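Local coordinates for uncharacterized protein PA2218 (Pseudomonas aeruginosa, PDB 2HDW), which is of unknown specific function but adopts an alpha/beta hydrolase fold and is probably a hydrolase, at residues 56-61 against 66-71; 83-88 against 163-168; 182-187 against 204-209; 208-213 against 287-292. One frame throughout, in Å; residues are numbered along the deposited sequence.

Interaction 1. Residues 56-61 against 66-71; sequences WDKTFP and VEHRKV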
loop_
_atom_site.group_PDB
_atom_site.type_symbol
_atom_site.label_atom_id
_atom_site.label_comp_id
_atom_site.label_asym_id
_atom_site.label_seq_id
_atom_site.Cartn_x
_atom_site.Cartn_y
_atom_site.Cartn_z
ATOM N N TRP A 56 -10.249 1.942 -19.288
ATOM C CA TRP A 56 -10.632 2.019 -17.889
ATOM C C TRP A 56 -10.697 0.578 -17.403
ATOM O O TRP A 56 -11.722 -0.098 -17.537
ATOM C CB TRP A 56 -11.993 2.701 -17.704
ATOM C CG TRP A 56 -12.371 2.802 -16.251
ATOM C CD1 TRP A 56 -13.212 1.979 -15.559
ATOM C CD2 TRP A 56 -11.844 3.730 -15.296
ATOM N NE1 TRP A 56 -13.241 2.335 -14.229
ATOM C CE2 TRP A 56 -12.408 3.407 -14.041
ATOM C CE3 TRP A 56 -10.941 4.802 -15.377
ATOM C CZ2 TRP A 56 -12.102 4.118 -12.877
ATOM C CZ3 TRP A 56 -10.636 5.509 -14.217
ATOM C CH2 TRP A 56 -11.216 5.163 -12.984
ATOM N N ASP A 57 -9.582 0.104 -16.858
ATOM C CA ASP A 57 -9.491 -1.265 -16.370
ATOM C C ASP A 57 -9.477 -1.335 -14.842
ATOM O O ASP A 57 -8.897 -2.255 -14.263
ATOM C CB ASP A 57 -8.231 -1.929 -16.943
ATOM C CG ASP A 57 -6.948 -1.269 -16.462
ATOM O OD1 ASP A 57 -6.953 -0.045 -16.208
ATOM O OD2 ASP A 57 -5.927 -1.976 -16.348
ATOM N N LYS A 58 -10.111 -0.362 -14.192
ATOM C CA LYS A 58 -10.176 -0.348 -12.733
ATOM C C LYS A 58 -11.190 -1.394 -12.261
ATOM O O LYS A 58 -12.023 -1.865 -13.042
ATOM C CB LYS A 58 -10.581 1.039 -12.217
ATOM C CG LYS A 58 -9.423 2.035 -12.008
ATOM C CD LYS A 58 -8.706 2.397 -13.305
ATOM C CE LYS A 58 -7.657 3.488 -13.072
ATOM N NZ LYS A 58 -6.787 3.709 -14.270
ATOM N N THR A 59 -11.112 -1.748 -10.982
ATOM C CA THR A 59 -12.006 -2.735 -10.391
ATOM C C THR A 59 -13.277 -2.071 -9.871
ATOM O O THR A 59 -14.073 -2.697 -9.174
ATOM C CB THR A 59 -11.323 -3.467 -9.226
ATOM O OG1 THR A 59 -10.778 -2.504 -8.318
ATOM C CG2 THR A 59 -10.211 -4.371 -9.737
ATOM N N PHE A 60 -13.450 -0.799 -10.215
ATOM C CA PHE A 60 -14.611 -0.022 -9.802
ATOM C C PHE A 60 -14.917 0.951 -10.936
ATOM O O PHE A 60 -14.032 1.293 -11.721
ATOM C CB PHE A 60 -14.290 0.736 -8.513
ATOM C CG PHE A 60 -13.042 1.561 -8.603
ATOM C CD1 PHE A 60 -13.085 2.860 -9.091
ATOM C CD2 PHE A 60 -11.809 1.010 -8.263
ATOM C CE1 PHE A 60 -11.916 3.602 -9.244
ATOM C CE2 PHE A 60 -10.636 1.741 -8.415
ATOM C CZ PHE A 60 -10.692 3.041 -8.907
ATOM N N PRO A 61 -16.170 1.420 -11.033
ATOM C CA PRO A 61 -16.539 2.352 -12.105
ATOM C C PRO A 61 -15.989 3.754 -11.900
ATOM O O PRO A 61 -15.804 4.202 -10.767
ATOM C CB PRO A 61 -18.072 2.347 -12.068
ATOM C CG PRO A 61 -18.434 1.125 -11.249
ATOM C CD PRO A 61 -17.346 1.087 -10.216
ATOM N N VAL A 66 -15.625 13.193 -10.515
ATOM C CA VAL A 66 -14.192 13.431 -10.467
ATOM C C VAL A 66 -13.553 13.522 -11.845
ATOM O O VAL A 66 -14.090 13.010 -12.824
ATOM C CB VAL A 66 -13.485 12.311 -9.666
ATOM C CG1 VAL A 66 -12.004 12.593 -9.567
ATOM C CG2 VAL A 66 -14.097 12.205 -8.276
ATOM N N GLU A 67 -12.412 14.200 -11.904
ATOM C CA GLU A 67 -11.647 14.347 -13.133
ATOM C C GLU A 67 -10.457 13.419 -12.954
ATOM O O GLU A 67 -9.736 13.514 -11.961
ATOM C CB GLU A 67 -11.149 15.780 -13.300
ATOM C CG GLU A 67 -12.239 16.807 -13.529
ATOM C CD GLU A 67 -11.687 18.222 -13.633
ATOM O OE1 GLU A 67 -12.486 19.151 -13.873
ATOM O OE2 GLU A 67 -10.458 18.403 -13.472
ATOM N N HIS A 68 -10.248 12.529 -13.914
ATOM C CA HIS A 68 -9.157 11.575 -13.822
ATOM C C HIS A 68 -8.189 11.565 -14.995
ATOM O O HIS A 68 -8.577 11.791 -16.143
ATOM C CB HIS A 68 -9.719 10.163 -13.641
ATOM C CG HIS A 68 -8.719 9.085 -13.919
ATOM N ND1 HIS A 68 -8.375 8.704 -15.198
ATOM C CD2 HIS A 68 -7.930 8.365 -13.086
ATOM C CE1 HIS A 68 -7.417 7.795 -15.142
ATOM N NE2 HIS A 68 -7.129 7.572 -13.871
ATOM N N ARG A 69 -6.924 11.291 -14.682
ATOM C CA ARG A 69 -5.863 11.190 -15.680
ATOM C C ARG A 69 -4.672 10.462 -15.052
ATOM O O ARG A 69 -4.501 10.470 -13.826
ATOM C CB ARG A 69 -5.454 12.578 -16.197
ATOM C CG ARG A 69 -4.644 13.444 -15.239
ATOM C CD ARG A 69 -4.116 14.666 -15.991
ATOM N NE ARG A 69 -2.940 15.273 -15.367
ATOM C CZ ARG A 69 -2.982 16.163 -14.381
ATOM N NH1 ARG A 69 -4.152 16.564 -13.895
ATOM N NH2 ARG A 69 -1.853 16.653 -13.882
ATOM N N LYS A 70 -3.859 9.816 -15.883
ATOM C CA LYS A 70 -2.705 9.071 -15.384
ATOM C C LYS A 70 -1.450 9.934 -15.409
ATOM O O LYS A 70 -1.270 10.762 -16.297
ATOM C CB LYS A 70 -2.492 7.807 -16.226
ATOM C CG LYS A 70 -3.799 7.119 -16.631
ATOM C CD LYS A 70 -3.959 5.708 -16.067
ATOM C CE LYS A 70 -3.031 4.716 -16.731
ATOM N NZ LYS A 70 -3.504 3.306 -16.548
ATOM N N VAL A 71 -0.587 9.753 -14.418
ATOM C CA VAL A 71 0.644 10.525 -14.349
ATOM C C VAL A 71 1.818 9.628 -13.993
ATOM O O VAL A 71 1.636 8.461 -13.639
ATOM C CB VAL A 71 0.555 11.646 -13.293
ATOM C CG1 VAL A 71 -0.589 12.589 -13.630
ATOM C CG2 VAL A 71 0.362 11.042 -11.896
HETATM O O HOH W 1 -5.154 1.644 -15.285
#
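W56 points the rim of its indole at H68, and the two rings form a T-shaped pair. The edge of the six-membered ring of W56 faces the flat side of the imidazole, with the centroids 5.3 Å apart and the planes at 86°. W56 CZ3 is the atom that touches. It sits over the centre of the imidazole, 4.0 Å from H68 ND1 and almost as near to the other four ring atoms. The indole is steadied from its own segment: W56 NE1 donates to F60 O at 2.8 Å, and the acceptor lies close to the indole plane. K58 CD packs over one face of the same indole.

Segment 66-71 belongs to an edge strand, 66-74, of the central sheet of an alpha/beta hydrolase fold. Segment 56-61 is part of the loop that precedes this strand.

K58 and H68 approach each other from opposite directions. The lysine chain bends at chi2 (64°), and K58 NZ ends 3.9 Å from H68 NE2. That pair is a contact; both nitrogens bond instead to the carboxylate of D84 on the next strand, K58 by a salt bridge and H68 by a hydrogen bond. K58 NZ also stands 4.0 Å from K70 NZ. One water accepts from both ammonium groups and donates to D57 OD1 at 2.6 Å, which probably eases the repulsion. K70 NZ has a further salt bridge to E137, and D57 OD2 one to R276.

Interaction 2. Residues 83-88 against 163-168; sequences ADLYLP and SLLPEV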
loop_
_atom_site.group_PDB
_atom_site.type_symbol
_atom_site.label_atom_id
_atom_site.label_comp_id
_atom_site.label_asym_id
_atom_site.label_seq_id
_atom_site.Cartn_x
_atom_site.Cartn_y
_atom_site.Cartn_z
ATOM N N ALA A 83 0.830 6.312 -11.888
ATOM C CA ALA A 83 -0.232 6.542 -10.920
ATOM C C ALA A 83 -1.483 7.151 -11.536
ATOM O O ALA A 83 -1.451 7.682 -12.651
ATOM C CB ALA A 83 0.279 7.449 -9.803
ATOM N N ASP A 84 -2.586 7.056 -10.798
ATOM C CA ASP A 84 -3.860 7.624 -11.217
ATOM C C ASP A 84 -4.095 8.810 -10.297
ATOM O O ASP A 84 -4.004 8.686 -9.075
ATOM C CB ASP A 84 -5.006 6.620 -11.043
ATOM C CG ASP A 84 -5.000 5.526 -12.097
ATOM O OD1 ASP A 84 -5.100 5.859 -13.300
ATOM O OD2 ASP A 84 -4.906 4.332 -11.724
ATOM N N LEU A 85 -4.387 9.958 -10.894
ATOM C CA LEU A 85 -4.644 11.183 -10.154
ATOM C C LEU A 85 -6.125 11.533 -10.272
ATOM O O LEU A 85 -6.668 11.570 -11.375
ATOM C CB LEU A 85 -3.802 12.315 -10.734
ATOM C CG LEU A 85 -4.002 13.728 -10.187
ATOM C CD1 LEU A 85 -3.499 13.813 -8.750
ATOM C CD2 LEU A 85 -3.249 14.703 -11.072
ATOM N N TYR A 86 -6.768 11.785 -9.135
ATOM C CA TYR A 86 -8.189 12.133 -9.104
ATOM C C TYR A 86 -8.377 13.492 -8.442
ATOM O O TYR A 86 -7.822 13.747 -7.373
ATOM C CB TYR A 86 -8.978 11.089 -8.307
ATOM C CG TYR A 86 -8.878 9.673 -8.826
ATOM C CD1 TYR A 86 -9.855 9.140 -9.673
ATOM C CD2 TYR A 86 -7.806 8.861 -8.466
ATOM C CE1 TYR A 86 -9.762 7.823 -10.143
ATOM C CE2 TYR A 86 -7.699 7.556 -8.928
ATOM C CZ TYR A 86 -8.677 7.040 -9.764
ATOM O OH TYR A 86 -8.547 5.742 -10.211
ATOM N N LEU A 87 -9.166 14.358 -9.072
ATOM C CA LEU A 87 -9.435 15.685 -8.525
ATOM C C LEU A 87 -10.924 15.995 -8.530
ATOM O O LEU A 87 -11.662 15.535 -9.401
ATOM C CB LEU A 87 -8.721 16.776 -9.338
ATOM C CG LEU A 87 -7.200 16.727 -9.510
ATOM C CD1 LEU A 87 -6.831 15.623 -10.493
ATOM C CD2 LEU A 87 -6.710 18.071 -10.030
ATOM N N PRO A 88 -11.389 16.774 -7.542
ATOM C CA PRO A 88 -12.806 17.141 -7.463
ATOM C C PRO A 88 -13.104 18.090 -8.629
ATOM O O PRO A 88 -12.212 18.808 -9.078
ATOM C CB PRO A 88 -12.907 17.860 -6.111
ATOM C CG PRO A 88 -11.759 17.295 -5.314
ATOM C CD PRO A 88 -10.658 17.209 -6.340
ATOM N N SER A 163 2.512 17.199 -4.543
ATOM C CA SER A 163 2.868 18.498 -3.959
ATOM C C SER A 163 3.038 19.642 -4.940
ATOM O O SER A 163 2.728 20.788 -4.615
ATOM C CB SER A 163 4.174 18.389 -3.160
ATOM O OG SER A 163 4.005 17.602 -2.003
ATOM N N LEU A 164 3.553 19.344 -6.126
ATOM C CA LEU A 164 3.793 20.378 -7.121
ATOM C C LEU A 164 2.598 20.707 -8.010
ATOM O O LEU A 164 2.674 21.619 -8.836
ATOM C CB LEU A 164 4.992 19.990 -7.991
ATOM C CG LEU A 164 6.282 19.661 -7.226
ATOM C CD1 LEU A 164 7.437 19.563 -8.215
ATOM C CD2 LEU A 164 6.572 20.736 -6.176
ATOM N N LEU A 165 1.500 19.974 -7.845
ATOM C CA LEU A 165 0.305 20.217 -8.642
ATOM C C LEU A 165 -0.267 21.607 -8.380
ATOM O O LEU A 165 -0.365 22.047 -7.234
ATOM C CB LEU A 165 -0.769 19.167 -8.344
ATOM C CG LEU A 165 -0.486 17.746 -8.834
ATOM C CD1 LEU A 165 -1.627 16.845 -8.423
ATOM C CD2 LEU A 165 -0.323 17.737 -10.348
ATOM N N PRO A 166 -0.652 22.319 -9.444
ATOM C CA PRO A 166 -1.211 23.659 -9.258
ATOM C C PRO A 166 -2.507 23.671 -8.448
ATOM O O PRO A 166 -2.846 24.675 -7.827
ATOM C CB PRO A 166 -1.404 24.157 -10.694
ATOM C CG PRO A 166 -1.563 22.897 -11.489
ATOM C CD PRO A 166 -0.521 21.993 -10.874
ATOM N N GLU A 167 -3.216 22.546 -8.435
ATOM C CA GLU A 167 -4.478 22.457 -7.705
ATOM C C GLU A 167 -4.318 22.112 -6.229
ATOM O O GLU A 167 -5.288 22.154 -5.473
ATOM C CB GLU A 167 -5.397 21.412 -8.351
ATOM C CG GLU A 167 -5.770 21.683 -9.798
ATOM C CD GLU A 167 -4.700 21.245 -10.785
ATOM O OE1 GLU A 167 -3.641 20.740 -10.352
ATOM O OE2 GLU A 167 -4.923 21.403 -12.004
ATOM N N VAL A 168 -3.100 21.792 -5.805
ATOM C CA VAL A 168 -2.889 21.408 -4.419
ATOM C C VAL A 168 -2.053 22.355 -3.577
ATOM O O VAL A 168 -1.215 23.103 -4.085
ATOM C CB VAL A 168 -2.227 20.007 -4.315
ATOM C CG1 VAL A 168 -2.929 19.016 -5.233
ATOM C CG2 VAL A 168 -0.760 20.106 -4.654
#
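L85 and L165 meet end to end, each reaching out from its own backbone. L165 can be followed outward from the loop after helix 148-164. Its CB points at strand 80-88 but is still too far away to touch it. CG lies anti to the carbonyl carbon (chi1 -70°) and also stays clear of the strand. The contact is made one bond further on, chiefly by one methyl. L165 CD1 lies 3.6 Å from L85 CD1 and 3.8 Å from L85 CD2, so it rests against the fork of the opposing leucine. L165 CD2 lies a little further off, 4.3 Å from L85 CD2. On the other side, L85 holds CG anti to its backbone nitrogen (chi1 175°), and this carries both methyls across to the loop.

The second point of contact lies two residues further along each segment. L87 and E167 cross at about a right angle. L87 CD2 touches the aliphatic part of the glutamate, 3.7 Å from E167 CG, and lies 3.8 Å from E167 CD. The glutamate chain is bent at chi2 (82°), which turns the carboxylate back beside the leucine methyl. L165 to V168 form a type I beta turn, with V168 N donating to L165 O at 3.1 Å. This turn brings the side chains of L165 and E167 to the same strand.

Strand 80-88 lies between strands 66-74 and 126-130 and is antiparallel to both. L85 and L87 face the loop that follows helix 148-164, while Y86 packs on helix 112-122 on the other side of the sheet.

Interaction 3. Residues 182-187 against 204-209; sequences GGMALN and YDMTRV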
loop_
_atom_site.group_PDB
_atom_site.type_symbol
_atom_site.label_atom_id
_atom_site.label_comp_id
_atom_site.label_asym_id
_atom_site.label_seq_id
_atom_site.Cartn_x
_atom_site.Cartn_y
_atom_site.Cartn_z
ATOM N N GLY A 182 0.319 -0.094 4.883
ATOM C CA GLY A 182 -0.040 0.638 6.081
ATOM C C GLY A 182 1.262 0.779 6.858
ATOM O O GLY A 182 1.547 1.815 7.442
ATOM N N GLY A 183 2.067 -0.281 6.847
ATOM C CA GLY A 183 3.341 -0.242 7.542
ATOM C C GLY A 183 4.298 0.718 6.855
ATOM O O GLY A 183 5.022 1.464 7.514
ATOM N N MET A 184 4.301 0.703 5.523
ATOM C CA MET A 184 5.169 1.590 4.755
ATOM C C MET A 184 4.755 3.058 4.933
ATOM O O MET A 184 5.605 3.948 4.946
ATOM C CB MET A 184 5.138 1.220 3.266
ATOM C CG MET A 184 6.430 0.569 2.717
ATOM S SD MET A 184 6.770 -1.140 3.264
ATOM C CE MET A 184 5.652 -2.063 2.169
ATOM N N ALA A 185 3.455 3.307 5.068
ATOM C CA ALA A 185 2.965 4.671 5.246
ATOM C C ALA A 185 3.476 5.249 6.565
ATOM O O ALA A 185 3.975 6.370 6.604
ATOM C CB ALA A 185 1.430 4.703 5.216
ATOM N N LEU A 186 3.356 4.485 7.643
ATOM C CA LEU A 186 3.829 4.945 8.950
ATOM C C LEU A 186 5.337 5.152 8.899
ATOM O O LEU A 186 5.864 6.100 9.486
ATOM C CB LEU A 186 3.481 3.921 10.036
ATOM C CG LEU A 186 1.985 3.731 10.295
ATOM C CD1 LEU A 186 1.750 2.519 11.188
ATOM C CD2 LEU A 186 1.422 4.996 10.932
ATOM N N ASN A 187 6.026 4.267 8.183
ATOM C CA ASN A 187 7.478 4.342 8.052
ATOM C C ASN A 187 7.881 5.624 7.327
ATOM O O ASN A 187 8.827 6.301 7.728
ATOM C CB ASN A 187 8.004 3.136 7.268
ATOM C CG ASN A 187 9.476 2.860 7.534
ATOM O OD1 ASN A 187 10.269 2.676 6.603
ATOM N ND2 ASN A 187 9.847 2.815 8.807
ATOM N N TYR A 204 -0.516 -4.325 7.682
ATOM C CA TYR A 204 0.424 -5.417 7.909
ATOM C C TYR A 204 1.741 -4.659 8.053
ATOM O O TYR A 204 1.886 -3.558 7.518
ATOM C CB TYR A 204 0.603 -6.287 6.661
ATOM C CG TYR A 204 -0.175 -7.579 6.557
ATOM C CD1 TYR A 204 -1.569 -7.582 6.489
ATOM C CD2 TYR A 204 0.493 -8.795 6.375
ATOM C CE1 TYR A 204 -2.275 -8.754 6.226
ATOM C CE2 TYR A 204 -0.205 -9.972 6.112
ATOM C CZ TYR A 204 -1.589 -9.943 6.031
ATOM O OH TYR A 204 -2.284 -11.088 5.699
ATOM N N ASP A 205 2.689 -5.230 8.782
ATOM C CA ASP A 205 4.026 -4.656 8.862
ATOM C C ASP A 205 4.709 -5.759 8.053
ATOM O O ASP A 205 4.946 -6.846 8.581
ATOM C CB ASP A 205 4.563 -4.648 10.299
ATOM C CG ASP A 205 6.061 -4.376 10.361
ATOM O OD1 ASP A 205 6.753 -4.656 9.362
ATOM O OD2 ASP A 205 6.559 -3.907 11.408
ATOM N N MET A 206 4.986 -5.511 6.773
ATOM C CA MET A 206 5.589 -6.551 5.947
ATOM C C MET A 206 6.937 -7.116 6.417
ATOM O O MET A 206 7.245 -8.277 6.122
ATOM C CB MET A 206 5.688 -6.095 4.482
ATOM C CG MET A 206 4.331 -5.881 3.767
ATOM S SD MET A 206 3.107 -7.254 3.904
ATOM C CE MET A 206 4.074 -8.580 3.165
ATOM N N THR A 207 7.745 -6.333 7.139
ATOM C CA THR A 207 9.028 -6.863 7.601
ATOM C C THR A 207 8.768 -7.855 8.729
ATOM O O THR A 207 9.443 -8.883 8.841
ATOM C CB THR A 207 10.006 -5.747 8.096
ATOM O OG1 THR A 207 9.474 -5.094 9.260
ATOM C CG2 THR A 207 10.243 -4.728 6.994
ATOM N N ARG A 208 7.768 -7.560 9.553
ATOM C CA ARG A 208 7.426 -8.455 10.651
ATOM C C ARG A 208 6.839 -9.766 10.125
ATOM O O ARG A 208 7.238 -10.844 10.558
ATOM C CB ARG A 208 6.416 -7.794 11.594
ATOM C CG ARG A 208 5.924 -8.706 12.711
ATOM C CD ARG A 208 4.828 -8.039 13.534
ATOM N NE ARG A 208 5.359 -7.028 14.446
ATOM C CZ ARG A 208 5.901 -7.300 15.631
ATOM N NH1 ARG A 208 5.979 -8.556 16.057
ATOM N NH2 ARG A 208 6.380 -6.317 16.380
ATOM N N VAL A 209 5.906 -9.685 9.180
ATOM C CA VAL A 209 5.288 -10.904 8.672
ATOM C C VAL A 209 6.270 -11.805 7.923
ATOM O O VAL A 209 6.186 -13.028 8.018
ATOM C CB VAL A 209 4.063 -10.598 7.769
ATOM C CG1 VAL A 209 4.499 -10.057 6.418
ATOM C CG2 VAL A 209 3.237 -11.859 7.595
#
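D205 OD1 takes three donors from the start of helix 206-212, just where the chain passes G183. T207 OG1 gives its proton to D205 OD1 at 2.8 Å, on the syn side and near the carboxylate plane. R208 N donates to the same oxygen, D205 OD1, at 3.1 Å, but from above that plane. T207 N adds a weak third bond. D205 is thus the N-cap of the helix, and these bonds restrain its carboxylate.

The link to helix 180-191 is made by backbone. G183 N approaches Y204 O at 3.3 Å, a weak bond with an N-H...O angle of 122°. The chains come close here, with the CA atoms of G183 and D205 4.7 Å apart. Beside this, M184 CE rests against M206 CG at 4.3 Å, a loose apolar touch. The Y204 ring leads away, and its hydroxyl bonds to Y214, Y263 and H318.

G182 and G183 lie in the first turn of helix 180-191, which follows strand 173-178. A tight turn from strand to glycine-rich helix at this point is consistent with the nucleophile elbow of alpha/beta hydrolases.

Interaction 4. Residues 208-213 against 287-292; sequences RVMSKG and TTPLSF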
loop_
_atom_site.group_PDB
_atom_site.type_symbol
_atom_site.label_atom_id
_atom_site.label_comp_id
_atom_site.label_asym_id
_atom_site.label_seq_id
_atom_site.Cartn_x
_atom_site.Cartn_y
_atom_site.Cartn_z
ATOM N N ARG A 208 7.768 -7.560 9.553
ATOM C CA ARG A 208 7.426 -8.455 10.651
ATOM C C ARG A 208 6.839 -9.766 10.125
ATOM O O ARG A 208 7.238 -10.844 10.558
ATOM C CB ARG A 208 6.416 -7.794 11.594
ATOM C CG ARG A 208 5.924 -8.706 12.711
ATOM C CD ARG A 208 4.828 -8.039 13.534
ATOM N NE ARG A 208 5.359 -7.028 14.446
ATOM C CZ ARG A 208 5.901 -7.300 15.631
ATOM N NH1 ARG A 208 5.979 -8.556 16.057
ATOM N NH2 ARG A 208 6.380 -6.317 16.380
ATOM N N VAL A 209 5.906 -9.685 9.180
ATOM C CA VAL A 209 5.288 -10.904 8.672
ATOM C C VAL A 209 6.270 -11.805 7.923
ATOM O O VAL A 209 6.186 -13.028 8.018
ATOM C CB VAL A 209 4.063 -10.598 7.769
ATOM C CG1 VAL A 209 4.499 -10.057 6.418
ATOM C CG2 VAL A 209 3.237 -11.859 7.595
ATOM N N MET A 210 7.206 -11.214 7.186
ATOM C CA MET A 210 8.175 -12.026 6.462
ATOM C C MET A 210 9.265 -12.582 7.375
ATOM O O MET A 210 9.850 -13.636 7.095
ATOM C CB MET A 210 8.802 -11.226 5.317
ATOM C CG MET A 210 7.905 -11.190 4.087
ATOM S SD MET A 210 8.726 -10.755 2.564
ATOM C CE MET A 210 7.956 -9.228 2.219
ATOM N N SER A 211 9.524 -11.882 8.474
ATOM C CA SER A 211 10.544 -12.314 9.421
ATOM C C SER A 211 10.017 -13.306 10.460
ATOM O O SER A 211 10.697 -14.286 10.783
ATOM C CB SER A 211 11.143 -11.102 10.135
ATOM O OG SER A 211 11.805 -10.252 9.215
ATOM N N LYS A 212 8.810 -13.062 10.971
ATOM C CA LYS A 212 8.220 -13.922 12.000
ATOM C C LYS A 212 6.971 -14.711 11.594
ATOM O O LYS A 212 6.438 -15.477 12.400
ATOM C CB LYS A 212 7.873 -13.085 13.236
ATOM C CG LYS A 212 9.030 -12.279 13.812
ATOM C CD LYS A 212 8.559 -11.429 14.986
ATOM C CE LYS A 212 9.716 -10.691 15.645
ATOM N NZ LYS A 212 9.249 -9.805 16.756
ATOM N N GLY A 213 6.507 -14.537 10.361
ATOM C CA GLY A 213 5.308 -15.237 9.929
ATOM C C GLY A 213 4.087 -14.685 10.652
ATOM O O GLY A 213 4.187 -13.682 11.364
ATOM N N THR A 287 13.743 -14.273 -4.219
ATOM C CA THR A 287 14.636 -13.649 -3.241
ATOM C C THR A 287 14.181 -12.305 -2.647
ATOM O O THR A 287 14.919 -11.678 -1.882
ATOM C CB THR A 287 16.072 -13.519 -3.815
ATOM O OG1 THR A 287 16.044 -12.833 -5.074
ATOM C CG2 THR A 287 16.674 -14.906 -4.017
ATOM N N THR A 288 12.962 -11.877 -2.966
ATOM C CA THR A 288 12.444 -10.609 -2.440
ATOM C C THR A 288 12.497 -10.485 -0.910
ATOM O O THR A 288 12.843 -9.430 -0.381
ATOM C CB THR A 288 10.983 -10.360 -2.918
ATOM O OG1 THR A 288 11.003 -9.812 -4.244
ATOM C CG2 THR A 288 10.255 -9.393 -1.983
ATOM N N PRO A 289 12.156 -11.560 -0.179
ATOM C CA PRO A 289 12.176 -11.522 1.290
ATOM C C PRO A 289 13.493 -11.114 1.972
ATOM O O PRO A 289 13.483 -10.645 3.103
ATOM C CB PRO A 289 11.765 -12.942 1.675
ATOM C CG PRO A 289 10.876 -13.358 0.531
ATOM C CD PRO A 289 11.646 -12.859 -0.659
ATOM N N LEU A 290 14.623 -11.290 1.298
ATOM C CA LEU A 290 15.908 -10.948 1.908
ATOM C C LEU A 290 15.994 -9.561 2.545
ATOM O O LEU A 290 16.549 -9.414 3.636
ATOM C CB LEU A 290 17.036 -11.117 0.893
ATOM C CG LEU A 290 17.358 -12.569 0.532
ATOM C CD1 LEU A 290 18.293 -12.597 -0.653
ATOM C CD2 LEU A 290 17.977 -13.284 1.741
ATOM N N SER A 291 15.454 -8.542 1.885
ATOM C CA SER A 291 15.516 -7.195 2.454
ATOM C C SER A 291 14.560 -7.043 3.631
ATOM O O SER A 291 14.947 -6.545 4.689
ATOM C CB SER A 291 15.207 -6.133 1.388
ATOM O OG SER A 291 13.921 -6.324 0.829
ATOM N N PHE A 292 13.314 -7.482 3.443
ATOM C CA PHE A 292 12.290 -7.400 4.483
ATOM C C PHE A 292 12.654 -8.162 5.752
ATOM O O PHE A 292 12.351 -7.718 6.860
ATOM C CB PHE A 292 10.953 -7.925 3.941
ATOM C CG PHE A 292 10.318 -7.016 2.930
ATOM C CD1 PHE A 292 9.485 -5.975 3.338
ATOM C CD2 PHE A 292 10.567 -7.187 1.568
ATOM C CE1 PHE A 292 8.907 -5.113 2.405
ATOM C CE2 PHE A 292 9.997 -6.332 0.626
ATOM C CZ PHE A 292 9.164 -5.292 1.047
#
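M210 lays its terminal methyl on the face of F292, a CH-pi contact that also belongs to a Met-aromatic pair. It joins helix 206-212 to the short, weakly bonded helical turn 289-292 in this alpha/beta hydrolase fold. The tight part is centred on M210, which has by far the most surface buried here. M210 CE lies 3.6 Å from the F292 ring centroid and 24° off the ring normal. It leans to the rim and comes within 3.3 Å of F292 CG, a close approach. The sulfur, M210 SD, stands further off, 4.8 Å from the F292 centroid, and meets the ring obliquely.

The methionine chain runs out nearly straight at chi2 (-161°) and then turns at chi3 (-114°). That turn sets the methyl over the ring and leaves the sulfur beside P289. M210 and P289 cross at about a right angle, with M210 SD 3.8 Å from both P289 CA and P289 CB. M210 therefore lies between P289 and F292, touching both. F292 also meets F105, and it packs on P148 and N151 of helix 148-164.

The looser part of the contact is at S211. This residue is partly exposed and adds little buried surface. Its hydroxyl is bonded back to T207 O in its own helix and makes a weak bond to M293 O. Across the segments S211 OG comes 3.5 Å from F292 O, a polar contact rather than a hydrogen bond.

Overall arrangement
Interactions 1 and 2 hold the same edge of the central sheet. Strands 66-74 and 80-88 are neighbours there, and V71 N probably bonds to A83 O between them. Interaction 1 is a surface contact of rings, charges and water; interaction 2 is mostly buried and apolar, on the next strand in. Interactions 3 and 4 share R208 and V209 and both use helix 206-212. Interaction 3 is buried and relies on backbone closeness at glycine, whereas interaction 4 is partly buried and relies on methionine against ring and proline. Interaction 4 lies across the chain's centre from interactions 1 and 2, its centre about 32 Å from that of interaction 1.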